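Local coordinates for glycoside hydrolase family 31 (PDB 5I0F), which probably hydrolyses cycloalternan, a cyclic glucose oligosaccharide, through a covalent glycosyl-enzyme intermediate in a TIM-barrel active site, at residues A[192-200]-A[208-216]; A[490-498]-A[515-525]. All coordinates share one frame; numbering follows the deposited sequence.

Contact 1 (A[192-200]-A[208-216]); sequences LDSVVFEQY and RTYLPMPFA. With GLC (alpha-D-glucopyranose), chain B.
Ser194 and Phe197 meet Pro212 and Tyr210 where 192-200 leaves its edge strand and runs antiparallel beside 208-216, joined through backbone by one weak bond, Phe197 N to Thr209 O. A water accepts from Thr209 N and appears to donate to Val195 O. Ser194 OG gives a hydrogen bond of 3.0 Å to Met213 O, from above the carbonyl plane. Pro212, with no N-H to offer, packs by its ring: CB lies against Ser194 CA, and CD meets Val196 CG2 at 3.9 Å. Gln199 bends at chi2 (56°), which carries OE1 back to Arg208; NH1 donates to it over 2.9 Å at 156°, with OE1 in the guanidinium plane. Arg208 CD packs on Phe197 CE2 at 4.0 Å. Glu198 CG meets the edge of the Tyr210 ring at CE1, 3.8 Å away. A second water accepts from Tyr210 OH, which also bonds Asp532 N, and donates to Glu198 OE2. Glucose O6 lies 2.5 Å from Glu198 OE2, too short for the exact length to be trusted; O4 adds a weak bond, and glucose O5 lies over one face of the Tyr200 ring, toward its rim. Water and tyrosine contacts would thus limit the carboxylate's rotation.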
loop_
_atom_site.group_PDB
_atom_site.type_symbol
_atom_site.label_atom_id
_atom_site.label_comp_id
_atom_site.label_asym_id
_atom_site.label_seq_id
_atom_site.Cartn_x
_atom_site.Cartn_y
_atom_site.Cartn_z
ATOM N N LEU A 192 16.064 4.099 -0.066
ATOM C CA LEU A 192 14.614 3.965 0.107
ATOM C C LEU A 192 14.253 3.865 1.577
ATOM O O LEU A 192 15.106 4.018 2.436
ATOM C CB LEU A 192 14.121 2.749 -0.672
ATOM C CG LEU A 192 14.700 1.425 -0.185
ATOM C CD1 LEU A 192 13.633 0.372 -0.149
ATOM C CD2 LEU A 192 15.860 0.961 -1.027
ATOM N N ASP A 193 12.985 3.632 1.878
ATOM C CA ASP A 193 12.567 3.402 3.249
ATOM C C ASP A 193 11.362 2.468 3.253
ATOM O O ASP A 193 10.869 2.096 2.181
ATOM C CB ASP A 193 12.334 4.752 4.005
ATOM C CG ASP A 193 11.066 5.515 3.574
ATOM O OD1 ASP A 193 10.474 5.260 2.501
ATOM O OD2 ASP A 193 10.639 6.405 4.357
ATOM N N SER A 194 10.967 2.031 4.441
ATOM C CA SER A 194 9.826 1.169 4.638
ATOM C C SER A 194 8.881 1.786 5.657
ATOM O O SER A 194 9.053 1.605 6.885
ATOM C CB SER A 194 10.270 -0.247 5.043
ATOM O OG SER A 194 10.804 -0.899 3.874
ATOM N N VAL A 195 7.916 2.544 5.124
ATOM C CA VAL A 195 6.843 3.173 5.888
ATOM C C VAL A 195 5.572 3.059 5.051
ATOM O O VAL A 195 5.592 3.312 3.848
ATOM C CB VAL A 195 7.168 4.642 6.276
ATOM C CG1 VAL A 195 7.325 5.568 5.072
ATOM C CG2 VAL A 195 6.109 5.201 7.223
ATOM N N VAL A 196 4.481 2.643 5.679
ATOM C CA VAL A 196 3.225 2.489 4.960
ATOM C C VAL A 196 2.788 3.907 4.537
ATOM O O VAL A 196 2.801 4.844 5.347
ATOM C CB VAL A 196 2.177 1.811 5.842
ATOM C CG1 VAL A 196 0.804 1.873 5.212
ATOM C CG2 VAL A 196 2.595 0.373 6.153
ATOM N N PHE A 197 2.481 4.085 3.258
ATOM C CA PHE A 197 2.090 5.419 2.755
ATOM C C PHE A 197 1.175 5.306 1.554
ATOM O O PHE A 197 1.344 4.400 0.717
ATOM C CB PHE A 197 3.329 6.258 2.394
ATOM C CG PHE A 197 2.993 7.611 1.841
ATOM C CD1 PHE A 197 2.439 8.580 2.661
ATOM C CD2 PHE A 197 3.172 7.909 0.517
ATOM C CE1 PHE A 197 2.110 9.832 2.177
ATOM C CE2 PHE A 197 2.834 9.163 0.015
ATOM C CZ PHE A 197 2.283 10.128 0.845
ATOM N N GLU A 198 0.209 6.212 1.467
ATOM C CA GLU A 198 -0.658 6.285 0.302
ATOM C C GLU A 198 -0.127 7.273 -0.742
ATOM O O GLU A 198 -0.386 8.471 -0.660
ATOM C CB GLU A 198 -2.098 6.646 0.668
ATOM C CG GLU A 198 -3.011 6.412 -0.531
ATOM C CD GLU A 198 -4.144 7.406 -0.706
ATOM O OE1 GLU A 198 -4.701 7.911 0.296
ATOM O OE2 GLU A 198 -4.509 7.626 -1.885
ATOM N N GLN A 199 0.623 6.753 -1.715
ATOM C CA GLN A 199 1.071 7.527 -2.868
ATOM C C GLN A 199 0.050 7.337 -3.966
ATOM O O GLN A 199 -0.054 6.226 -4.533
ATOM C CB GLN A 199 2.473 7.085 -3.314
ATOM C CG GLN A 199 2.983 7.731 -4.591
ATOM C CD GLN A 199 2.987 9.229 -4.545
ATOM O OE1 GLN A 199 3.502 9.832 -3.605
ATOM N NE2 GLN A 199 2.404 9.848 -5.549
ATOM N N TYR A 200 -0.715 8.399 -4.249
ATOM C CA TYR A 200 -1.796 8.331 -5.228
ATOM C C TYR A 200 -1.180 8.488 -6.613
ATOM O O TYR A 200 -0.821 9.582 -7.012
ATOM C CB TYR A 200 -2.894 9.375 -4.971
ATOM C CG TYR A 200 -3.971 9.473 -6.054
ATOM C CD1 TYR A 200 -4.805 8.392 -6.360
ATOM C CD2 TYR A 200 -4.167 10.657 -6.758
ATOM C CE1 TYR A 200 -5.787 8.490 -7.351
ATOM C CE2 TYR A 200 -5.149 10.768 -7.736
ATOM C CZ TYR A 200 -5.953 9.683 -8.042
ATOM O OH TYR A 200 -6.933 9.798 -9.004
ATOM N N ARG A 208 7.871 5.123 -3.594
ATOM C CA ARG A 208 7.103 4.903 -2.375
ATOM C C ARG A 208 6.179 3.713 -2.598
ATOM O O ARG A 208 6.059 3.218 -3.720
ATOM C CB ARG A 208 6.287 6.156 -2.059
ATOM C CG ARG A 208 7.150 7.349 -1.671
ATOM C CD ARG A 208 6.348 8.634 -1.765
ATOM N NE ARG A 208 7.158 9.801 -1.510
ATOM C CZ ARG A 208 6.908 11.037 -1.960
ATOM N NH1 ARG A 208 5.860 11.326 -2.738
ATOM N NH2 ARG A 208 7.742 12.010 -1.631
ATOM N N THR A 209 5.555 3.246 -1.529
ATOM C CA THR A 209 4.684 2.079 -1.620
ATOM C C THR A 209 3.652 2.043 -0.478
ATOM O O THR A 209 3.890 2.561 0.642
ATOM C CB THR A 209 5.537 0.767 -1.639
ATOM O OG1 THR A 209 4.683 -0.374 -1.759
ATOM C CG2 THR A 209 6.371 0.616 -0.392
ATOM N N TYR A 210 2.537 1.400 -0.792
ATOM C CA TYR A 210 1.507 1.043 0.148
ATOM C C TYR A 210 1.879 -0.148 1.039
ATOM O O TYR A 210 1.282 -0.326 2.111
ATOM C CB TYR A 210 0.230 0.600 -0.567
ATOM C CG TYR A 210 -0.376 1.488 -1.624
ATOM C CD1 TYR A 210 -1.296 2.483 -1.294
ATOM C CD2 TYR A 210 -0.105 1.263 -2.971
ATOM C CE1 TYR A 210 -1.898 3.273 -2.286
ATOM C CE2 TYR A 210 -0.703 2.032 -3.966
ATOM C CZ TYR A 210 -1.588 3.045 -3.627
ATOM O OH TYR A 210 -2.224 3.800 -4.613
ATOM N N LEU A 211 2.814 -0.974 0.571
ATOM C CA LEU A 211 3.084 -2.289 1.160
ATOM C C LEU A 211 4.597 -2.533 1.298
ATOM O O LEU A 211 5.181 -3.405 0.606
ATOM C CB LEU A 211 2.429 -3.364 0.288
ATOM C CG LEU A 211 1.854 -4.589 0.989
ATOM C CD1 LEU A 211 1.259 -5.553 -0.037
ATOM C CD2 LEU A 211 2.894 -5.299 1.827
ATOM N N PRO A 212 5.243 -1.779 2.197
ATOM C CA PRO A 212 6.671 -1.969 2.421
ATOM C C PRO A 212 6.894 -3.120 3.397
ATOM O O PRO A 212 5.965 -3.516 4.103
ATOM C CB PRO A 212 7.086 -0.650 3.073
ATOM C CG PRO A 212 5.880 -0.232 3.834
ATOM C CD PRO A 212 4.700 -0.675 3.009
ATOM N N MET A 213 8.115 -3.626 3.441
ATOM C CA MET A 213 8.570 -4.540 4.510
ATOM C C MET A 213 10.042 -4.283 4.807
ATOM O O MET A 213 10.804 -3.948 3.898
ATOM C CB MET A 213 8.370 -5.998 4.111
ATOM C CG MET A 213 6.911 -6.413 3.949
ATOM S SD MET A 213 6.772 -8.163 3.615
ATOM C CE MET A 213 5.081 -8.291 3.025
ATOM N N PRO A 214 10.460 -4.426 6.079
ATOM C CA PRO A 214 11.870 -4.229 6.409
ATOM C C PRO A 214 12.669 -5.525 6.236
ATOM O O PRO A 214 13.261 -6.033 7.192
ATOM C CB PRO A 214 11.813 -3.756 7.856
ATOM C CG PRO A 214 10.616 -4.490 8.425
ATOM C CD PRO A 214 9.626 -4.539 7.291
ATOM N N PHE A 215 12.709 -6.006 5.002
ATOM C CA PHE A 215 13.272 -7.317 4.646
ATOM C C PHE A 215 13.745 -7.257 3.216
ATOM O O PHE A 215 13.086 -6.618 2.377
ATOM C CB PHE A 215 12.220 -8.446 4.773
ATOM C CG PHE A 215 12.508 -9.658 3.898
ATOM C CD1 PHE A 215 13.387 -10.643 4.318
ATOM C CD2 PHE A 215 11.914 -9.796 2.655
ATOM C CE1 PHE A 215 13.675 -11.731 3.512
ATOM C CE2 PHE A 215 12.203 -10.886 1.835
ATOM C CZ PHE A 215 13.070 -11.865 2.282
ATOM N N ALA A 216 14.854 -7.931 2.928
ATOM C CA ALA A 216 15.305 -8.152 1.546
ATOM C C ALA A 216 16.183 -9.388 1.461
ATOM O O ALA A 216 16.797 -9.793 2.442
ATOM C CB ALA A 216 16.065 -6.937 1.031
HETATM C C1 GLC B . -8.971 8.994 -5.130
HETATM C C2 GLC B . -8.729 7.512 -5.423
HETATM C C3 GLC B . -8.721 6.703 -4.132
HETATM C C4 GLC B . -7.665 7.262 -3.191
HETATM C C5 GLC B . -8.013 8.731 -2.930
HETATM C C6 GLC B . -7.046 9.413 -1.977
HETATM O O2 GLC B . -9.731 7.035 -6.325
HETATM O O3 GLC B . -8.440 5.327 -4.433
HETATM O O4 GLC B . -7.625 6.495 -1.971
HETATM O O5 GLC B . -8.032 9.474 -4.164
HETATM O O6 GLC B . -5.763 9.638 -2.582
HETATM O O HOH W 1 6.289 4.484 1.168
HETATM O O HOH W 2 -3.767 5.853 -3.891
#

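Contact 2 (A[490-498]-A[515-525]); sequences NLYPVNYAR and SRSGFTGSQAH. With BGC (beta-D-glucopyranose), chain C; GLC (alpha-D-glucopyranose), chain B.
Val494 centres this helix-loop contact, its two methyls going separate ways: CG1 meets His525 CD2 at 3.9 Å, and CG2 sits 3.5 Å from Ser522 OG and close to Thr520 O. A branched, compact residue suits a helix face pressed on a tight turn. One turn on, Arg498 CB stands over a face of the His525 imidazole, a CH-pi contact of 3.8 Å to the centroid; CG, anti to the backbone N (chi1 179°), lies beside CE1, and the extended chain leads the guanidinium away. Ala497, small enough for close approach, meets His525 CB. At the other end Asn490 CB rests over the centre of the Phe519 ring, 3.9 Å from its centroid, with amide and ring planes 10° apart; the amide is held by Val196 N and Thr233 O. Pro493 CB touches Ser517 OG, whose polar partner is Gly468 O.

Behind this shell, Phe519 to Ser522 form a type II turn, with Gly521 at the position that favours glycine. Ser522 OG accepts from Phe519 N (3.0 Å, 163°), and a water 2.7 Å from that OG makes a weak bond to Pro493 O. In the loop, Arg516 NH1 donates to O4 of an alpha-glucose (3.0 Å) and to O2 of a separate beta-glucose. Apolar and CH-pi packing joins helix to loop, while the charge of Arg516 is probably shared between its salt-bridge partner Glu470 and the sugars.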
loop_
_atom_site.group_PDB
_atom_site.type_symbol
_atom_site.label_atom_id
_atom_site.label_comp_id
_atom_site.label_asym_id
_atom_site.label_seq_id
_atom_site.Cartn_x
_atom_site.Cartn_y
_atom_site.Cartn_z
ATOM N N ASN A 490 2.319 1.455 11.115
ATOM C CA ASN A 490 2.675 0.525 10.021
ATOM C C ASN A 490 1.973 -0.830 10.150
ATOM O O ASN A 490 1.697 -1.508 9.153
ATOM C CB ASN A 490 4.179 0.272 9.959
ATOM C CG ASN A 490 4.970 1.446 9.394
ATOM O OD1 ASN A 490 4.499 2.198 8.533
ATOM N ND2 ASN A 490 6.214 1.594 9.872
ATOM N N LEU A 491 1.752 -1.246 11.388
ATOM C CA LEU A 491 1.040 -2.474 11.671
ATOM C C LEU A 491 -0.441 -2.419 11.308
ATOM O O LEU A 491 -1.049 -3.460 11.023
ATOM C CB LEU A 491 1.202 -2.833 13.154
ATOM C CG LEU A 491 0.629 -4.168 13.632
ATOM C CD1 LEU A 491 1.191 -5.355 12.867
ATOM C CD2 LEU A 491 0.891 -4.335 15.123
ATOM N N TYR A 492 -1.027 -1.223 11.313
ATOM C CA TYR A 492 -2.476 -1.049 11.126
ATOM C C TYR A 492 -3.083 -1.899 9.986
ATOM O O TYR A 492 -4.087 -2.587 10.198
ATOM C CB TYR A 492 -2.843 0.430 10.913
ATOM C CG TYR A 492 -4.315 0.649 11.086
ATOM C CD1 TYR A 492 -5.205 0.412 10.053
ATOM C CD2 TYR A 492 -4.835 1.023 12.325
ATOM C CE1 TYR A 492 -6.579 0.534 10.234
ATOM C CE2 TYR A 492 -6.198 1.169 12.512
ATOM C CZ TYR A 492 -7.071 0.933 11.469
ATOM O OH TYR A 492 -8.430 1.098 11.673
ATOM N N PRO A 493 -2.507 -1.813 8.773
ATOM C CA PRO A 493 -3.144 -2.559 7.684
ATOM C C PRO A 493 -3.136 -4.076 7.844
ATOM O O PRO A 493 -4.050 -4.748 7.316
ATOM C CB PRO A 493 -2.366 -2.097 6.438
ATOM C CG PRO A 493 -1.078 -1.587 6.945
ATOM C CD PRO A 493 -1.432 -0.939 8.258
ATOM N N VAL A 494 -2.173 -4.603 8.600
ATOM C CA VAL A 494 -2.137 -6.032 8.914
ATOM C C VAL A 494 -3.341 -6.397 9.794
ATOM O O VAL A 494 -4.059 -7.351 9.511
ATOM C CB VAL A 494 -0.816 -6.432 9.590
ATOM C CG1 VAL A 494 -0.744 -7.934 9.804
ATOM C CG2 VAL A 494 0.369 -5.970 8.740
ATOM N N ASN A 495 -3.552 -5.620 10.857
ATOM C CA ASN A 495 -4.685 -5.823 11.759
ATOM C C ASN A 495 -6.046 -5.640 11.058
ATOM O O ASN A 495 -7.019 -6.362 11.341
ATOM C CB ASN A 495 -4.541 -4.870 12.954
ATOM C CG ASN A 495 -3.526 -5.360 13.976
ATOM O OD1 ASN A 495 -3.382 -6.552 14.173
ATOM N ND2 ASN A 495 -2.850 -4.442 14.654
ATOM N N TYR A 496 -6.100 -4.689 10.130
ATOM C CA TYR A 496 -7.307 -4.410 9.341
ATOM C C TYR A 496 -7.720 -5.603 8.468
ATOM O O TYR A 496 -8.872 -6.071 8.527
ATOM C CB TYR A 496 -7.031 -3.164 8.509
ATOM C CG TYR A 496 -8.045 -2.716 7.487
ATOM C CD1 TYR A 496 -9.420 -2.806 7.699
ATOM C CD2 TYR A 496 -7.608 -2.171 6.280
ATOM C CE1 TYR A 496 -10.326 -2.342 6.732
ATOM C CE2 TYR A 496 -8.488 -1.710 5.325
ATOM C CZ TYR A 496 -9.857 -1.803 5.548
ATOM O OH TYR A 496 -10.727 -1.333 4.576
ATOM N N ALA A 497 -6.790 -6.084 7.662
ATOM C CA ALA A 497 -7.044 -7.264 6.816
ATOM C C ALA A 497 -7.389 -8.467 7.685
ATOM O O ALA A 497 -8.368 -9.168 7.413
ATOM C CB ALA A 497 -5.846 -7.568 5.920
ATOM N N ARG A 498 -6.626 -8.681 8.749
ATOM C CA ARG A 498 -6.932 -9.735 9.718
ATOM C C ARG A 498 -8.359 -9.660 10.272
ATOM O O ARG A 498 -9.040 -10.675 10.375
ATOM C CB ARG A 498 -5.948 -9.690 10.878
ATOM C CG ARG A 498 -6.209 -10.727 11.955
ATOM C CD ARG A 498 -5.200 -10.664 13.078
ATOM N NE ARG A 498 -5.466 -11.733 14.051
ATOM C CZ ARG A 498 -4.824 -11.897 15.200
ATOM N NH1 ARG A 498 -3.856 -11.073 15.560
ATOM N NH2 ARG A 498 -5.166 -12.902 15.997
ATOM N N SER A 515 -6.821 -6.095 -0.458
ATOM C CA SER A 515 -6.222 -4.883 0.149
ATOM C C SER A 515 -5.132 -4.304 -0.735
ATOM O O SER A 515 -4.619 -4.999 -1.582
ATOM C CB SER A 515 -5.580 -5.222 1.501
ATOM O OG SER A 515 -6.493 -5.890 2.341
ATOM N N ARG A 516 -4.821 -3.015 -0.554
ATOM C CA ARG A 516 -3.678 -2.383 -1.204
ATOM C C ARG A 516 -2.530 -2.135 -0.240
ATOM O O ARG A 516 -1.387 -2.065 -0.680
ATOM C CB ARG A 516 -4.050 -1.058 -1.905
ATOM C CG ARG A 516 -4.527 0.035 -0.944
ATOM C CD ARG A 516 -5.018 1.295 -1.655
ATOM N NE ARG A 516 -5.169 2.373 -0.672
ATOM C CZ ARG A 516 -5.718 3.565 -0.910
ATOM N NH1 ARG A 516 -6.246 3.863 -2.092
ATOM N NH2 ARG A 516 -5.745 4.483 0.042
ATOM N N SER A 517 -2.810 -1.963 1.048
ATOM C CA SER A 517 -1.742 -1.673 1.981
ATOM C C SER A 517 -1.458 -2.859 2.893
ATOM O O SER A 517 -2.282 -3.762 3.084
ATOM C CB SER A 517 -1.992 -0.391 2.783
ATOM O OG SER A 517 -3.085 -0.565 3.661
ATOM N N GLY A 518 -0.258 -2.818 3.446
ATOM C CA GLY A 518 0.242 -3.878 4.306
ATOM C C GLY A 518 1.652 -3.655 4.825
ATOM O O GLY A 518 2.272 -2.608 4.596
ATOM N N PHE A 519 2.136 -4.675 5.544
ATOM C CA PHE A 519 3.418 -4.677 6.218
ATOM C C PHE A 519 3.782 -6.147 6.499
ATOM O O PHE A 519 3.084 -7.061 6.055
ATOM C CB PHE A 519 3.365 -3.831 7.521
ATOM C CG PHE A 519 4.710 -3.303 7.962
ATOM C CD1 PHE A 519 5.318 -2.273 7.281
ATOM C CD2 PHE A 519 5.355 -3.839 9.074
ATOM C CE1 PHE A 519 6.557 -1.764 7.684
ATOM C CE2 PHE A 519 6.590 -3.362 9.482
ATOM C CZ PHE A 519 7.208 -2.332 8.790
ATOM N N THR A 520 4.891 -6.389 7.178
ATOM C CA THR A 520 5.244 -7.732 7.651
ATOM C C THR A 520 4.035 -8.362 8.342
ATOM O O THR A 520 3.422 -7.721 9.191
ATOM C CB THR A 520 6.410 -7.635 8.650
ATOM O OG1 THR A 520 7.431 -6.787 8.120
ATOM C CG2 THR A 520 6.995 -8.991 8.962
ATOM N N GLY A 521 3.690 -9.593 7.952
ATOM C CA GLY A 521 2.481 -10.277 8.409
ATOM C C GLY A 521 1.305 -10.266 7.444
ATOM O O GLY A 521 0.442 -11.148 7.524
ATOM N N SER A 522 1.271 -9.300 6.511
ATOM C CA SER A 522 0.249 -9.263 5.471
ATOM C C SER A 522 0.168 -10.533 4.596
ATOM O O SER A 522 -0.909 -10.836 4.055
ATOM C CB SER A 522 0.387 -8.010 4.597
ATOM O OG SER A 522 0.114 -6.847 5.363
ATOM N N GLN A 523 1.269 -11.279 4.511
ATOM C CA GLN A 523 1.333 -12.534 3.747
ATOM C C GLN A 523 0.203 -13.525 4.141
ATOM O O GLN A 523 -0.315 -14.252 3.282
ATOM C CB GLN A 523 2.679 -13.235 3.950
ATOM C CG GLN A 523 3.922 -12.484 3.477
ATOM C CD GLN A 523 4.596 -11.620 4.539
ATOM O OE1 GLN A 523 3.968 -11.156 5.498
ATOM N NE2 GLN A 523 5.893 -11.364 4.344
ATOM N N ALA A 524 -0.179 -13.531 5.418
ATOM C CA ALA A 524 -1.204 -14.422 5.933
ATOM C C ALA A 524 -2.651 -13.998 5.686
ATOM O O ALA A 524 -3.570 -14.784 5.948
ATOM C CB ALA A 524 -0.980 -14.650 7.439
ATOM N N HIS A 525 -2.881 -12.782 5.194
ATOM C CA HIS A 525 -4.213 -12.180 5.245
ATOM C C HIS A 525 -4.702 -11.762 3.867
ATOM O O HIS A 525 -4.644 -10.592 3.512
ATOM C CB HIS A 525 -4.214 -10.980 6.217
ATOM C CG HIS A 525 -3.815 -11.342 7.611
ATOM N ND1 HIS A 525 -4.532 -12.232 8.384
ATOM C CD2 HIS A 525 -2.777 -10.936 8.375
ATOM C CE1 HIS A 525 -3.948 -12.363 9.557
ATOM N NE2 HIS A 525 -2.868 -11.609 9.568
HETATM C C2 BGC C . -9.022 2.366 -4.163
HETATM C C3 BGC C . -9.773 2.425 -5.506
HETATM C C4 BGC C . -11.258 2.649 -5.242
HETATM C C5 BGC C . -11.481 3.898 -4.375
HETATM C C6 BGC C . -12.947 3.968 -3.968
HETATM C C1 BGC C . -9.738 2.880 -2.887
HETATM O O2 BGC C . -7.581 2.363 -4.178
HETATM O O3 BGC C . -9.551 1.224 -6.250
HETATM O O4 BGC C . -11.974 2.781 -6.485
HETATM O O5 BGC C . -10.654 3.949 -3.184
HETATM O O6 BGC C . -13.243 5.226 -3.353
HETATM C C1 GLC B . -8.971 8.994 -5.130
HETATM C C2 GLC B . -8.729 7.512 -5.423
HETATM C C3 GLC B . -8.721 6.703 -4.132
HETATM C C4 GLC B . -7.665 7.262 -3.191
HETATM C C5 GLC B . -8.013 8.731 -2.930
HETATM C C6 GLC B . -7.046 9.413 -1.977
HETATM O O2 GLC B . -9.731 7.035 -6.325
HETATM O O3 GLC B . -8.440 5.327 -4.433
HETATM O O4 GLC B . -7.625 6.495 -1.971
HETATM O O5 GLC B . -8.032 9.474 -4.164
HETATM O O6 GLC B . -5.763 9.638 -2.582
HETATM O O HOH W 3 -2.523 -6.326 5.247
#

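Both contacts are largely buried, and both reach the same bound glucose, yet they belong to different parts of the fold. Contact 1 joins chain leaving one beta sheet to chain entering another, so a few side-chain bonds and waters, beside proline packing, hold them together. Contact 2 lies within the TIM barrel, where helix 485-506 packs on the loop after strand 513-515, and it relies on apolar and CH-pi packing; its far end, at Arg498 and His525, is more exposed. The two also meet directly: Gly518 N probably donates to Tyr210 O, and Pro214 packs on Thr520. Glu198 from contact 1 and Arg516 from contact 2 bind the same glucose.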